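Local coordinates for prohead core protein protease (Enterobacteria phage T4, PDB 5JBL) that is the serine protease of the prohead inner core, self-activating once the prohead is assembled and cleaving many prohead proteins to clear space for the phage DNA, at residues L64-V69 against R79-A84; T167-N170 against R174-N177; G100-P105 against G143-A148; I89-L94 against G179-V184; P55-E60 against A148-G153. The protein carries 3 engineered substitutions. All coordinates share one frame; numbering follows the deposited sequence.

Contact 1: residues L64-V69 against R79-A84; sequences LQAEVV and RILEKA. Engineered in segment 64-69: L64 (natural residue Met).
L64, an engineered residue standing where the natural protein has methionine, sends its side chain from the end of strand 53-65 toward helix 78-93. Its CD2 branch meets CD1 of L81 at 4.1 Å, and the two leucine side chains cross at a slant. The L64 side chain also packs on W30, M122 and V129, and it comes within about 6 Å of the side chain of E28 at the inferred self-cleavage site. Q65 turns its side chain away from the helix, where NE2 bonds to OD1 of D128, so its share in the contact is backbone: the carbonyl carbon C lies 4.0 Å from L81 CD2. This is a helix laid over a face of the antiparallel sheet, with L81 carrying the helix side of this contact. L81 holds CG anti to its backbone N (chi1 -164°), which carries both methyl groups across to strand 53-65 and the turn after it. At A66, the residue nearest L81 through the backbone (CA to CA 6.7 Å), CB faces the helix and touches L81 CD2 at 4.0 Å; the backbone N of A66 is just as near that methyl. W124 of strand 115-125 packs on both A66 and L81. Beyond the packing, E67 has a left-handed backbone conformation and its OE2 accepts a hydrogen bond from the backbone N of K78, just before 79-84.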
# COMPACT_ATOMS: atom_id res chain seq x y z
N LEU C 64 -2.16 4.02 -31.06
CA LEU C 64 -1.00 3.52 -31.79
C LEU C 64 -1.01 4.14 -33.18
O LEU C 64 -2.04 4.59 -33.67
CB LEU C 64 -1.00 1.98 -31.91
CG LEU C 64 -1.00 1.14 -30.63
CD1 LEU C 64 -2.43 0.80 -30.24
CD2 LEU C 64 -0.17 -0.12 -30.80
N GLN C 65 0.16 4.14 -33.82
CA GLN C 65 0.30 4.73 -35.15
C GLN C 65 1.14 3.84 -36.04
O GLN C 65 2.22 3.41 -35.64
CB GLN C 65 0.94 6.10 -35.08
CG GLN C 65 0.11 7.11 -34.33
CD GLN C 65 0.76 8.46 -34.34
OE1 GLN C 65 1.66 8.73 -33.55
NE2 GLN C 65 0.34 9.32 -35.26
N ALA C 66 0.67 3.62 -37.27
CA ALA C 66 1.38 2.90 -38.30
C ALA C 66 2.08 3.87 -39.24
O ALA C 66 1.70 5.04 -39.36
CB ALA C 66 0.43 2.01 -39.12
N GLU C 67 3.14 3.37 -39.89
CA GLU C 67 3.78 4.04 -41.02
C GLU C 67 4.39 5.38 -40.63
O GLU C 67 4.52 6.27 -41.47
CB GLU C 67 2.81 4.21 -42.19
CG GLU C 67 2.25 2.91 -42.74
CD GLU C 67 3.30 2.09 -43.47
OE1 GLU C 67 4.34 2.65 -43.90
OE2 GLU C 67 3.09 0.86 -43.61
N VAL C 68 4.76 5.55 -39.37
CA VAL C 68 5.49 6.73 -38.94
C VAL C 68 6.63 6.29 -38.03
O VAL C 68 6.52 5.30 -37.29
CB VAL C 68 4.59 7.76 -38.23
CG1 VAL C 68 3.60 8.35 -39.21
CG2 VAL C 68 3.86 7.12 -37.08
N VAL C 69 7.75 7.01 -38.10
CA VAL C 69 8.84 6.79 -37.17
C VAL C 69 8.45 7.38 -35.82
O VAL C 69 8.24 8.60 -35.70
CB VAL C 69 10.15 7.42 -37.69
CG1 VAL C 69 11.30 7.19 -36.71
CG2 VAL C 69 10.48 6.84 -39.05
N ARG C 79 0.31 -3.13 -42.61
CA ARG C 79 -0.20 -4.49 -42.68
C ARG C 79 0.10 -5.26 -41.40
O ARG C 79 -0.72 -6.05 -40.92
CB ARG C 79 0.38 -5.19 -43.91
CG ARG C 79 -0.15 -6.57 -44.24
CD ARG C 79 0.39 -7.04 -45.60
NE ARG C 79 0.30 -8.48 -45.77
CZ ARG C 79 0.75 -9.14 -46.84
NH1 ARG C 79 1.33 -8.48 -47.83
NH2 ARG C 79 0.63 -10.46 -46.90
N ILE C 80 1.28 -5.03 -40.82
CA ILE C 80 1.68 -5.76 -39.62
C ILE C 80 0.88 -5.30 -38.41
O ILE C 80 0.44 -6.12 -37.60
CB ILE C 80 3.20 -5.60 -39.40
CG1 ILE C 80 3.94 -6.31 -40.54
CG2 ILE C 80 3.61 -6.08 -38.01
CD1 ILE C 80 5.43 -6.09 -40.57
N LEU C 81 0.69 -3.98 -38.27
CA LEU C 81 -0.09 -3.49 -37.13
C LEU C 81 -1.57 -3.80 -37.29
O LEU C 81 -2.27 -3.99 -36.28
CB LEU C 81 0.11 -1.99 -36.95
CG LEU C 81 -0.32 -1.40 -35.61
CD1 LEU C 81 0.38 -2.04 -34.39
CD2 LEU C 81 -0.14 0.09 -35.62
N GLU C 82 -2.07 -3.83 -38.53
CA GLU C 82 -3.46 -4.23 -38.75
C GLU C 82 -3.71 -5.63 -38.23
O GLU C 82 -4.73 -5.89 -37.57
CB GLU C 82 -3.80 -4.15 -40.24
CG GLU C 82 -4.21 -2.79 -40.69
CD GLU C 82 -4.44 -2.75 -42.18
OE1 GLU C 82 -4.03 -3.71 -42.86
OE2 GLU C 82 -5.02 -1.76 -42.67
N LYS C 83 -2.79 -6.55 -38.52
CA LYS C 83 -2.92 -7.93 -38.07
C LYS C 83 -2.83 -8.01 -36.55
O LYS C 83 -3.61 -8.73 -35.92
CB LYS C 83 -1.83 -8.77 -38.74
CG LYS C 83 -1.71 -10.19 -38.27
CD LYS C 83 -2.97 -10.97 -38.57
CE LYS C 83 -2.86 -12.41 -38.11
NZ LYS C 83 -4.17 -13.12 -38.18
N ALA C 84 -1.89 -7.28 -35.95
CA ALA C 84 -1.71 -7.32 -34.50
C ALA C 84 -2.91 -6.73 -33.78
O ALA C 84 -3.30 -7.22 -32.71
CB ALA C 84 -0.42 -6.58 -34.12

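Contact 2: residues T167-N170 against R174-N177; sequences TDTN and RIVN
T167 and I175 are a hydrogen-bonded antiparallel pair and carry the strongest links: T167 N reaches I175 O at 2.8 Å, and I175 N reaches T167 O at 2.8 Å. A third bond joins side chains, the hydroxyl OG1 of T167 giving its proton to OD1 of N177 at 2.6 Å. It arrives in the amide carbonyl plane on a lone pair, with a C=O...O angle of 119°, while the two side chains cross at about a right angle. N177 is steadied from its other end, since ND2 bonds to OG of S165.

D168 and R174 form the next pair, non-hydrogen-bonded, and their side chains run side by side on the opposite face of the sheet from T167 and I175. Bends at chi2 and chi3 curl R174 back so that D168 OD1 sits at the guanidinium edge, 3.5 Å from NH1, in a long salt bridge with the carboxylate and guanidinium planes 84° apart. The same OD1 also takes weak bonds from the backbone N atoms of T169 and N170, the latter an Asx turn. Farther out, the methyl CG2 of T169 lies 3.7 Å from both CG1 and CD1 of I175, while its OG1 bonds to Y173 O.

All this belongs to a surface beta hairpin formed by strands 157-168 and 174-176. On its far side, strand 174-176 pairs in parallel with strand 74-75 through R174 and V176 to L75, while I175 packs on P77.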
# COMPACT_ATOMS: atom_id res chain seq x y z
N THR C 167 14.24 -4.71 -37.71
CA THR C 167 15.27 -4.68 -38.74
C THR C 167 15.82 -3.26 -38.80
O THR C 167 15.05 -2.30 -38.82
CB THR C 167 14.72 -5.09 -40.11
OG1 THR C 167 14.34 -6.47 -40.08
CG2 THR C 167 15.77 -4.89 -41.22
N ASP C 168 17.14 -3.15 -38.82
CA ASP C 168 17.76 -1.84 -38.96
C ASP C 168 17.75 -1.42 -40.42
O ASP C 168 17.82 -2.24 -41.33
CB ASP C 168 19.19 -1.86 -38.43
CG ASP C 168 19.65 -0.49 -37.94
OD1 ASP C 168 19.01 0.53 -38.29
OD2 ASP C 168 20.67 -0.43 -37.21
N THR C 169 17.65 -0.11 -40.64
CA THR C 169 17.59 0.45 -41.98
C THR C 169 18.84 1.21 -42.35
O THR C 169 19.00 1.57 -43.52
CB THR C 169 16.38 1.38 -42.12
OG1 THR C 169 16.58 2.54 -41.30
CG2 THR C 169 15.09 0.69 -41.73
N ASN C 170 19.73 1.46 -41.38
CA ASN C 170 20.93 2.28 -41.58
C ASN C 170 20.57 3.72 -41.91
O ASN C 170 21.41 4.50 -42.35
CB ASN C 170 21.84 1.69 -42.67
CG ASN C 170 22.27 0.26 -42.37
OD1 ASN C 170 22.26 -0.18 -41.22
ND2 ASN C 170 22.60 -0.48 -43.42
N ARG C 174 14.42 1.72 -37.09
CA ARG C 174 14.17 0.30 -37.20
C ARG C 174 12.75 0.05 -37.68
O ARG C 174 11.84 0.83 -37.41
CB ARG C 174 14.40 -0.41 -35.85
CG ARG C 174 15.83 -0.89 -35.60
CD ARG C 174 16.89 0.18 -35.58
NE ARG C 174 16.71 1.22 -34.58
CZ ARG C 174 17.41 2.34 -34.56
NH1 ARG C 174 18.33 2.56 -35.50
NH2 ARG C 174 17.19 3.25 -33.62
N ILE C 175 12.57 -1.04 -38.43
CA ILE C 175 11.26 -1.46 -38.91
C ILE C 175 10.85 -2.70 -38.13
O ILE C 175 11.65 -3.63 -37.97
CB ILE C 175 11.27 -1.74 -40.42
CG1 ILE C 175 11.67 -0.48 -41.20
CG2 ILE C 175 9.91 -2.25 -40.88
CD1 ILE C 175 11.84 -0.72 -42.69
N VAL C 176 9.61 -2.73 -37.66
CA VAL C 176 9.10 -3.89 -36.94
C VAL C 176 8.86 -5.02 -37.94
O VAL C 176 8.29 -4.80 -39.02
CB VAL C 176 7.83 -3.52 -36.17
CG1 VAL C 176 7.26 -4.72 -35.44
CG2 VAL C 176 8.14 -2.40 -35.18
N ASN C 177 9.31 -6.22 -37.59
CA ASN C 177 9.23 -7.35 -38.51
C ASN C 177 7.85 -8.00 -38.46
O ASN C 177 7.06 -7.80 -37.53
CB ASN C 177 10.31 -8.38 -38.19
CG ASN C 177 11.71 -7.87 -38.52
OD1 ASN C 177 11.91 -7.15 -39.49
ND2 ASN C 177 12.68 -8.24 -37.70

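Contact 3: residues G100-P105 against G143-A148; sequences GELNAP and GDKLAA. Engineered in segment 100-105: A104 (natural residue His).
L102 lies on the segment that leads from strand 99-101 to the active-site position A104, and it packs against K145 and L146 of helix 142-151. A104 is an engineered alanine in place of the natural histidine, and it packs on A159, the other altered active-site residue. The helix lies in the homomultimerization region, so the contact joins the segment carrying an active-site position to a helix of that region.

A single methyl does the touching. CD2 of L102 comes within 3.9 Å of CG of K145 and 4.2 Å of the backbone N of L146, and CB of L146 stands 4.5 Å away. L102 puts CG anti to its backbone N (chi1 176°), which turns the side chain toward the helix; A116 and A188, together with M113 of a neighbouring subunit, pack on it too. A116 and A188 also touch L146, so the two leucines share one buried patch.

K145 offers only its aliphatic base here. Its chain bends at chi2 and at the end; the leucine crosses K145 at its CG, and the ammonium group is carried off toward the subunit boundary. There NZ hydrogen-bonds to A115 O and pairs with D139 OD2, both of the neighbouring subunit, and also bonds to N149 OD1 of its own helix.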
# COMPACT_ATOMS: atom_id res chain seq x y z
N GLY C 100 -4.98 -2.32 -18.83
CA GLY C 100 -3.69 -1.67 -18.89
C GLY C 100 -3.36 -1.08 -17.53
O GLY C 100 -4.22 -0.97 -16.67
N GLU C 101 -2.10 -0.68 -17.37
CA GLU C 101 -1.56 -0.29 -16.08
C GLU C 101 -1.19 1.19 -16.08
O GLU C 101 -1.27 1.87 -17.10
CB GLU C 101 -0.34 -1.15 -15.72
CG GLU C 101 -0.65 -2.65 -15.73
CD GLU C 101 0.54 -3.54 -15.33
OE1 GLU C 101 1.42 -3.10 -14.56
OE2 GLU C 101 0.60 -4.70 -15.80
N LEU C 102 -0.79 1.68 -14.92
CA LEU C 102 -0.21 3.01 -14.77
C LEU C 102 1.29 2.81 -14.64
O LEU C 102 1.74 2.11 -13.73
CB LEU C 102 -0.79 3.72 -13.55
CG LEU C 102 -0.25 5.10 -13.16
CD1 LEU C 102 -0.39 6.06 -14.33
CD2 LEU C 102 -1.03 5.64 -11.96
N ASN C 103 2.06 3.37 -15.60
CA ASN C 103 3.46 3.05 -15.90
C ASN C 103 3.54 1.78 -16.74
O ASN C 103 2.82 0.82 -16.46
CB ASN C 103 4.31 2.87 -14.64
CG ASN C 103 4.45 4.15 -13.86
OD1 ASN C 103 4.54 5.23 -14.43
ND2 ASN C 103 4.47 4.03 -12.53
N ALA C 104 4.41 1.76 -17.75
CA ALA C 104 4.58 0.58 -18.57
C ALA C 104 5.71 -0.26 -17.98
O ALA C 104 6.88 0.13 -18.09
CB ALA C 104 4.87 0.95 -20.02
N PRO C 105 5.42 -1.40 -17.38
CA PRO C 105 6.46 -2.20 -16.74
C PRO C 105 7.18 -3.06 -17.77
O PRO C 105 6.67 -3.29 -18.88
CB PRO C 105 5.67 -3.06 -15.75
CG PRO C 105 4.36 -3.29 -16.45
CD PRO C 105 4.08 -1.99 -17.20
N GLY C 143 -6.15 2.45 -10.42
CA GLY C 143 -7.23 3.10 -11.14
C GLY C 143 -7.64 4.41 -10.49
O GLY C 143 -7.78 5.45 -11.15
N ASP C 144 -7.85 4.38 -9.17
CA ASP C 144 -8.18 5.60 -8.44
C ASP C 144 -7.05 6.60 -8.50
O ASP C 144 -7.30 7.81 -8.50
CB ASP C 144 -8.49 5.28 -6.97
CG ASP C 144 -9.93 4.83 -6.76
OD1 ASP C 144 -10.79 5.14 -7.64
OD2 ASP C 144 -10.20 4.20 -5.71
N LYS C 145 -5.80 6.13 -8.52
CA LYS C 145 -4.67 7.06 -8.65
C LYS C 145 -4.71 7.76 -9.99
O LYS C 145 -4.53 8.98 -10.07
CB LYS C 145 -3.35 6.31 -8.47
CG LYS C 145 -2.08 7.17 -8.57
CD LYS C 145 -1.97 8.10 -7.39
CE LYS C 145 -0.76 9.00 -7.47
NZ LYS C 145 -1.23 10.38 -7.19
N LEU C 146 -4.89 6.99 -11.07
CA LEU C 146 -5.02 7.59 -12.40
C LEU C 146 -6.19 8.57 -12.45
O LEU C 146 -6.04 9.71 -12.92
CB LEU C 146 -5.18 6.49 -13.44
CG LEU C 146 -5.49 6.93 -14.88
CD1 LEU C 146 -4.41 7.86 -15.44
CD2 LEU C 146 -5.59 5.67 -15.71
N ALA C 147 -7.35 8.17 -11.93
CA ALA C 147 -8.51 9.06 -11.96
C ALA C 147 -8.25 10.35 -11.21
O ALA C 147 -8.61 11.44 -11.67
CB ALA C 147 -9.75 8.34 -11.37
N ALA C 148 -7.61 10.26 -10.04
CA ALA C 148 -7.37 11.46 -9.26
C ALA C 148 -6.33 12.36 -9.93
O ALA C 148 -6.45 13.60 -9.87
CB ALA C 148 -6.94 11.10 -7.84

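Contact 4: residues I89-L94 against G179-V184; sequences INEQVL and GFKLTV
Q92 reaches from the last turn of helix 78-93 to T183, where its amide NE2 donates to the backbone O at 2.8 Å with an N-H...O angle of 149°. The donor stands 36° out of the carbonyl plane, so the bond comes from above the C=O and misses the lone-pair directions. The chain of Q92 is extended beyond CG, which gives it the length to span the distance. At the preceding residue, E91 meets K181 more loosely, E91 OE2 lying 4.2 Å from K181 CE while the charged ends stay apart. A water lies between this carboxylate and the strand, 2.7 Å from L182 O, and its link to E91 OE2 is weak.

The strand is irregular just where Q92 grips it. T183 and V184 both face R161 of strand 157-168, forming a classic beta bulge, and T183 turns its side chain away from the helix so that OG1 can bond to A108 O. On the helix side the winding widens into a pi-type turn, in which L94 N bonds to I89 O at 2.9 Å. A98 of the same chain packs on Q92, as does W190 of a different neighbouring subunit from that beside K145.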
# COMPACT_ATOMS: atom_id res chain seq x y z
N ILE C 89 -7.89 -7.21 -30.65
CA ILE C 89 -9.32 -6.97 -30.49
C ILE C 89 -10.05 -8.28 -30.24
O ILE C 89 -10.90 -8.37 -29.34
CB ILE C 89 -9.90 -6.23 -31.72
CG1 ILE C 89 -9.40 -4.78 -31.77
CG2 ILE C 89 -11.42 -6.28 -31.70
CD1 ILE C 89 -9.69 -4.05 -33.11
N ASN C 90 -9.73 -9.32 -31.01
CA ASN C 90 -10.42 -10.59 -30.84
C ASN C 90 -10.04 -11.28 -29.53
O ASN C 90 -10.88 -11.91 -28.89
CB ASN C 90 -10.14 -11.51 -32.02
CG ASN C 90 -10.87 -11.08 -33.26
OD1 ASN C 90 -11.93 -10.45 -33.18
ND2 ASN C 90 -10.32 -11.41 -34.43
N GLU C 91 -8.76 -11.21 -29.15
CA GLU C 91 -8.29 -11.95 -28.00
C GLU C 91 -8.52 -11.22 -26.68
O GLU C 91 -8.72 -11.86 -25.65
CB GLU C 91 -6.80 -12.26 -28.17
CG GLU C 91 -6.53 -13.34 -29.21
CD GLU C 91 -5.08 -13.36 -29.67
OE1 GLU C 91 -4.84 -13.67 -30.86
OE2 GLU C 91 -4.18 -13.06 -28.86
N GLN C 92 -8.50 -9.89 -26.68
CA GLN C 92 -8.55 -9.17 -25.40
C GLN C 92 -9.69 -8.18 -25.31
O GLN C 92 -10.40 -8.15 -24.29
CB GLN C 92 -7.22 -8.46 -25.15
CG GLN C 92 -6.05 -9.41 -24.91
CD GLN C 92 -4.93 -8.75 -24.13
OE1 GLN C 92 -5.18 -7.97 -23.20
NE2 GLN C 92 -3.68 -9.04 -24.51
N VAL C 93 -9.90 -7.34 -26.32
CA VAL C 93 -10.91 -6.29 -26.19
C VAL C 93 -12.31 -6.89 -26.11
O VAL C 93 -13.05 -6.64 -25.16
CB VAL C 93 -10.80 -5.28 -27.36
CG1 VAL C 93 -11.88 -4.21 -27.23
CG2 VAL C 93 -9.39 -4.66 -27.38
N LEU C 94 -12.67 -7.72 -27.10
CA LEU C 94 -14.02 -8.29 -27.14
C LEU C 94 -14.26 -9.32 -26.03
O LEU C 94 -15.42 -9.61 -25.71
CB LEU C 94 -14.26 -8.92 -28.52
CG LEU C 94 -14.26 -7.87 -29.64
CD1 LEU C 94 -14.52 -8.49 -31.03
CD2 LEU C 94 -15.28 -6.76 -29.32
N GLY C 179 4.97 -10.56 -37.81
CA GLY C 179 4.72 -11.37 -36.65
C GLY C 179 4.61 -10.62 -35.34
O GLY C 179 4.47 -11.26 -34.30
N PHE C 180 4.70 -9.29 -35.37
CA PHE C 180 4.52 -8.51 -34.15
C PHE C 180 3.21 -8.87 -33.48
O PHE C 180 2.18 -9.02 -34.14
CB PHE C 180 4.53 -7.01 -34.46
CG PHE C 180 4.14 -6.16 -33.28
CD1 PHE C 180 2.88 -5.60 -33.21
CD2 PHE C 180 5.02 -5.96 -32.23
CE1 PHE C 180 2.51 -4.83 -32.13
CE2 PHE C 180 4.67 -5.19 -31.14
CZ PHE C 180 3.41 -4.62 -31.08
N LYS C 181 3.25 -9.00 -32.16
CA LYS C 181 2.07 -9.34 -31.38
C LYS C 181 1.83 -8.24 -30.36
O LYS C 181 2.74 -7.88 -29.60
CB LYS C 181 2.23 -10.70 -30.70
CG LYS C 181 1.11 -11.03 -29.73
CD LYS C 181 1.28 -12.41 -29.12
CE LYS C 181 0.02 -12.86 -28.39
NZ LYS C 181 0.30 -13.99 -27.46
N LEU C 182 0.63 -7.69 -30.35
CA LEU C 182 0.26 -6.65 -29.40
C LEU C 182 -0.26 -7.32 -28.13
O LEU C 182 -1.23 -8.07 -28.19
CB LEU C 182 -0.80 -5.73 -30.01
CG LEU C 182 -1.23 -4.53 -29.16
CD1 LEU C 182 -0.04 -3.61 -28.94
CD2 LEU C 182 -2.36 -3.78 -29.86
N THR C 183 0.36 -7.06 -26.99
CA THR C 183 -0.07 -7.72 -25.76
C THR C 183 -0.77 -6.80 -24.78
O THR C 183 -1.58 -7.28 -23.98
CB THR C 183 1.12 -8.41 -25.06
OG1 THR C 183 2.12 -7.45 -24.73
CG2 THR C 183 1.72 -9.48 -25.96
N VAL C 184 -0.47 -5.51 -24.78
CA VAL C 184 -1.20 -4.53 -23.98
C VAL C 184 -1.37 -3.29 -24.84
O VAL C 184 -0.38 -2.67 -25.24
CB VAL C 184 -0.47 -4.17 -22.68
CG1 VAL C 184 -1.27 -3.11 -21.91
CG2 VAL C 184 -0.24 -5.41 -21.82
O HOH W 1 -2.92 -9.97 -29.15

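Contact 5: residues P55-E60 against A148-G153; sequences PGLYIE and ANIRAG
L57 and I150 join strand 53-65 of the antiparallel sheet to helix 142-151, with R151 closing over one side; the helix is part of the homomultimerization region. L57 holds CG anti to its backbone N (chi1 175°) and so aims both methyls at the helix. Its CD2 lies 4.2 Å from CG2 of I150, the two side chains crossing at a slant. Beyond it, I150 sends CD1 to CD1 of I59 at 3.9 Å, so one isoleucine spans two strand residues that lie on the same side of the sheet.

R151 comes at L57 from the opposite direction on an extended chain. Its guanidinium is laid over the leucine: CD2 of L57 stands 4.0 Å above one face, offset toward the rim, and CB of L57 is 3.8 Å from NH2. Salt bridges from NH1 to E137 OE1 and from NE to D38 OD2 fix the rotation of the flat group. A Schellman motif follows at G153, whose positive phi (122°) turns the chain away as G153 N bonds back to I150 O at 2.9 Å.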
# COMPACT_ATOMS: atom_id res chain seq x y z
N PRO C 55 -21.95 6.43 -14.76
CA PRO C 55 -20.93 7.37 -15.24
C PRO C 55 -19.58 6.68 -15.30
O PRO C 55 -19.35 5.63 -14.71
CB PRO C 55 -20.94 8.48 -14.18
CG PRO C 55 -22.11 8.19 -13.28
CD PRO C 55 -22.36 6.73 -13.38
N GLY C 56 -18.67 7.31 -16.03
CA GLY C 56 -17.32 6.79 -16.13
C GLY C 56 -16.39 7.88 -16.59
O GLY C 56 -16.81 8.90 -17.14
N LEU C 57 -15.10 7.65 -16.37
CA LEU C 57 -14.04 8.51 -16.84
C LEU C 57 -13.37 7.80 -18.00
O LEU C 57 -12.89 6.67 -17.83
CB LEU C 57 -13.05 8.80 -15.72
CG LEU C 57 -11.80 9.59 -16.09
CD1 LEU C 57 -12.15 10.96 -16.61
CD2 LEU C 57 -10.96 9.70 -14.82
N TYR C 58 -13.31 8.45 -19.16
CA TYR C 58 -12.80 7.81 -20.37
C TYR C 58 -11.62 8.56 -20.96
O TYR C 58 -11.61 9.80 -20.98
CB TYR C 58 -13.90 7.70 -21.43
CG TYR C 58 -14.88 6.62 -21.09
CD1 TYR C 58 -14.70 5.34 -21.59
CD2 TYR C 58 -15.95 6.86 -20.24
CE1 TYR C 58 -15.56 4.34 -21.28
CE2 TYR C 58 -16.84 5.85 -19.92
CZ TYR C 58 -16.62 4.58 -20.45
OH TYR C 58 -17.46 3.53 -20.17
N ILE C 59 -10.65 7.81 -21.46
CA ILE C 59 -9.56 8.33 -22.28
C ILE C 59 -9.81 7.86 -23.71
O ILE C 59 -9.97 6.66 -23.94
CB ILE C 59 -8.20 7.87 -21.75
CG1 ILE C 59 -8.03 8.34 -20.30
CG2 ILE C 59 -7.08 8.41 -22.65
CD1 ILE C 59 -6.89 7.68 -19.57
N GLU C 60 -9.87 8.80 -24.66
CA GLU C 60 -10.16 8.45 -26.05
C GLU C 60 -9.24 9.21 -27.00
O GLU C 60 -9.08 10.44 -26.88
CB GLU C 60 -11.63 8.74 -26.39
CG GLU C 60 -12.07 8.21 -27.75
CD GLU C 60 -13.52 8.54 -28.08
OE1 GLU C 60 -13.75 9.16 -29.14
OE2 GLU C 60 -14.43 8.18 -27.29
N ALA C 148 -7.61 10.26 -10.04
CA ALA C 148 -7.37 11.46 -9.26
C ALA C 148 -6.33 12.36 -9.93
O ALA C 148 -6.45 13.60 -9.87
CB ALA C 148 -6.94 11.10 -7.84
N ASN C 149 -5.28 11.78 -10.51
CA ASN C 149 -4.32 12.58 -11.27
C ASN C 149 -5.03 13.33 -12.38
O ASN C 149 -4.80 14.53 -12.60
CB ASN C 149 -3.24 11.69 -11.89
CG ASN C 149 -2.21 11.16 -10.90
OD1 ASN C 149 -2.33 11.32 -9.68
ND2 ASN C 149 -1.18 10.49 -11.44
N ILE C 150 -5.88 12.63 -13.13
CA ILE C 150 -6.62 13.25 -14.23
C ILE C 150 -7.54 14.35 -13.71
O ILE C 150 -7.63 15.43 -14.30
CB ILE C 150 -7.40 12.18 -15.02
CG1 ILE C 150 -6.45 11.34 -15.87
CG2 ILE C 150 -8.44 12.82 -15.90
CD1 ILE C 150 -7.11 10.07 -16.45
N ARG C 151 -8.24 14.10 -12.60
CA ARG C 151 -9.14 15.14 -12.12
C ARG C 151 -8.38 16.31 -11.53
O ARG C 151 -8.93 17.42 -11.49
CB ARG C 151 -10.14 14.57 -11.10
CG ARG C 151 -11.12 13.63 -11.80
CD ARG C 151 -12.26 13.16 -10.94
NE ARG C 151 -13.14 12.33 -11.75
CZ ARG C 151 -13.30 11.02 -11.60
NH1 ARG C 151 -12.68 10.38 -10.62
NH2 ARG C 151 -14.13 10.36 -12.40
N ALA C 152 -7.13 16.12 -11.14
CA ALA C 152 -6.32 17.27 -10.76
C ALA C 152 -5.79 18.01 -11.97
O ALA C 152 -5.21 19.09 -11.81
CB ALA C 152 -5.16 16.81 -9.85
N GLY C 153 -5.95 17.48 -13.17
CA GLY C 153 -5.55 18.16 -14.38
C GLY C 153 -4.55 17.42 -15.25
O GLY C 153 -4.26 17.88 -16.35

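In the fold
From the N terminus, the first segment to appear is 55-60, and its partner waits until 148-153, so contact 5 closes a long loop. Contact 1 opens and shuts early within that loop. Contact 4 starts at 89-94, still inside it, but finishes at 179-184, past its end; contacts 4 and 5 therefore cross. Contact 3 falls within both spans and shares A148 with contact 5, while the hairpin of contact 2 falls within contact 4 alone. Contacts 1 and 4 fasten helix 78-93 at two levels, with F180 packing on I80 and A84. Contacts 3 and 5 seat helix 142-151 on the far side of the chain's centre from contact 1, beside a neighbouring subunit.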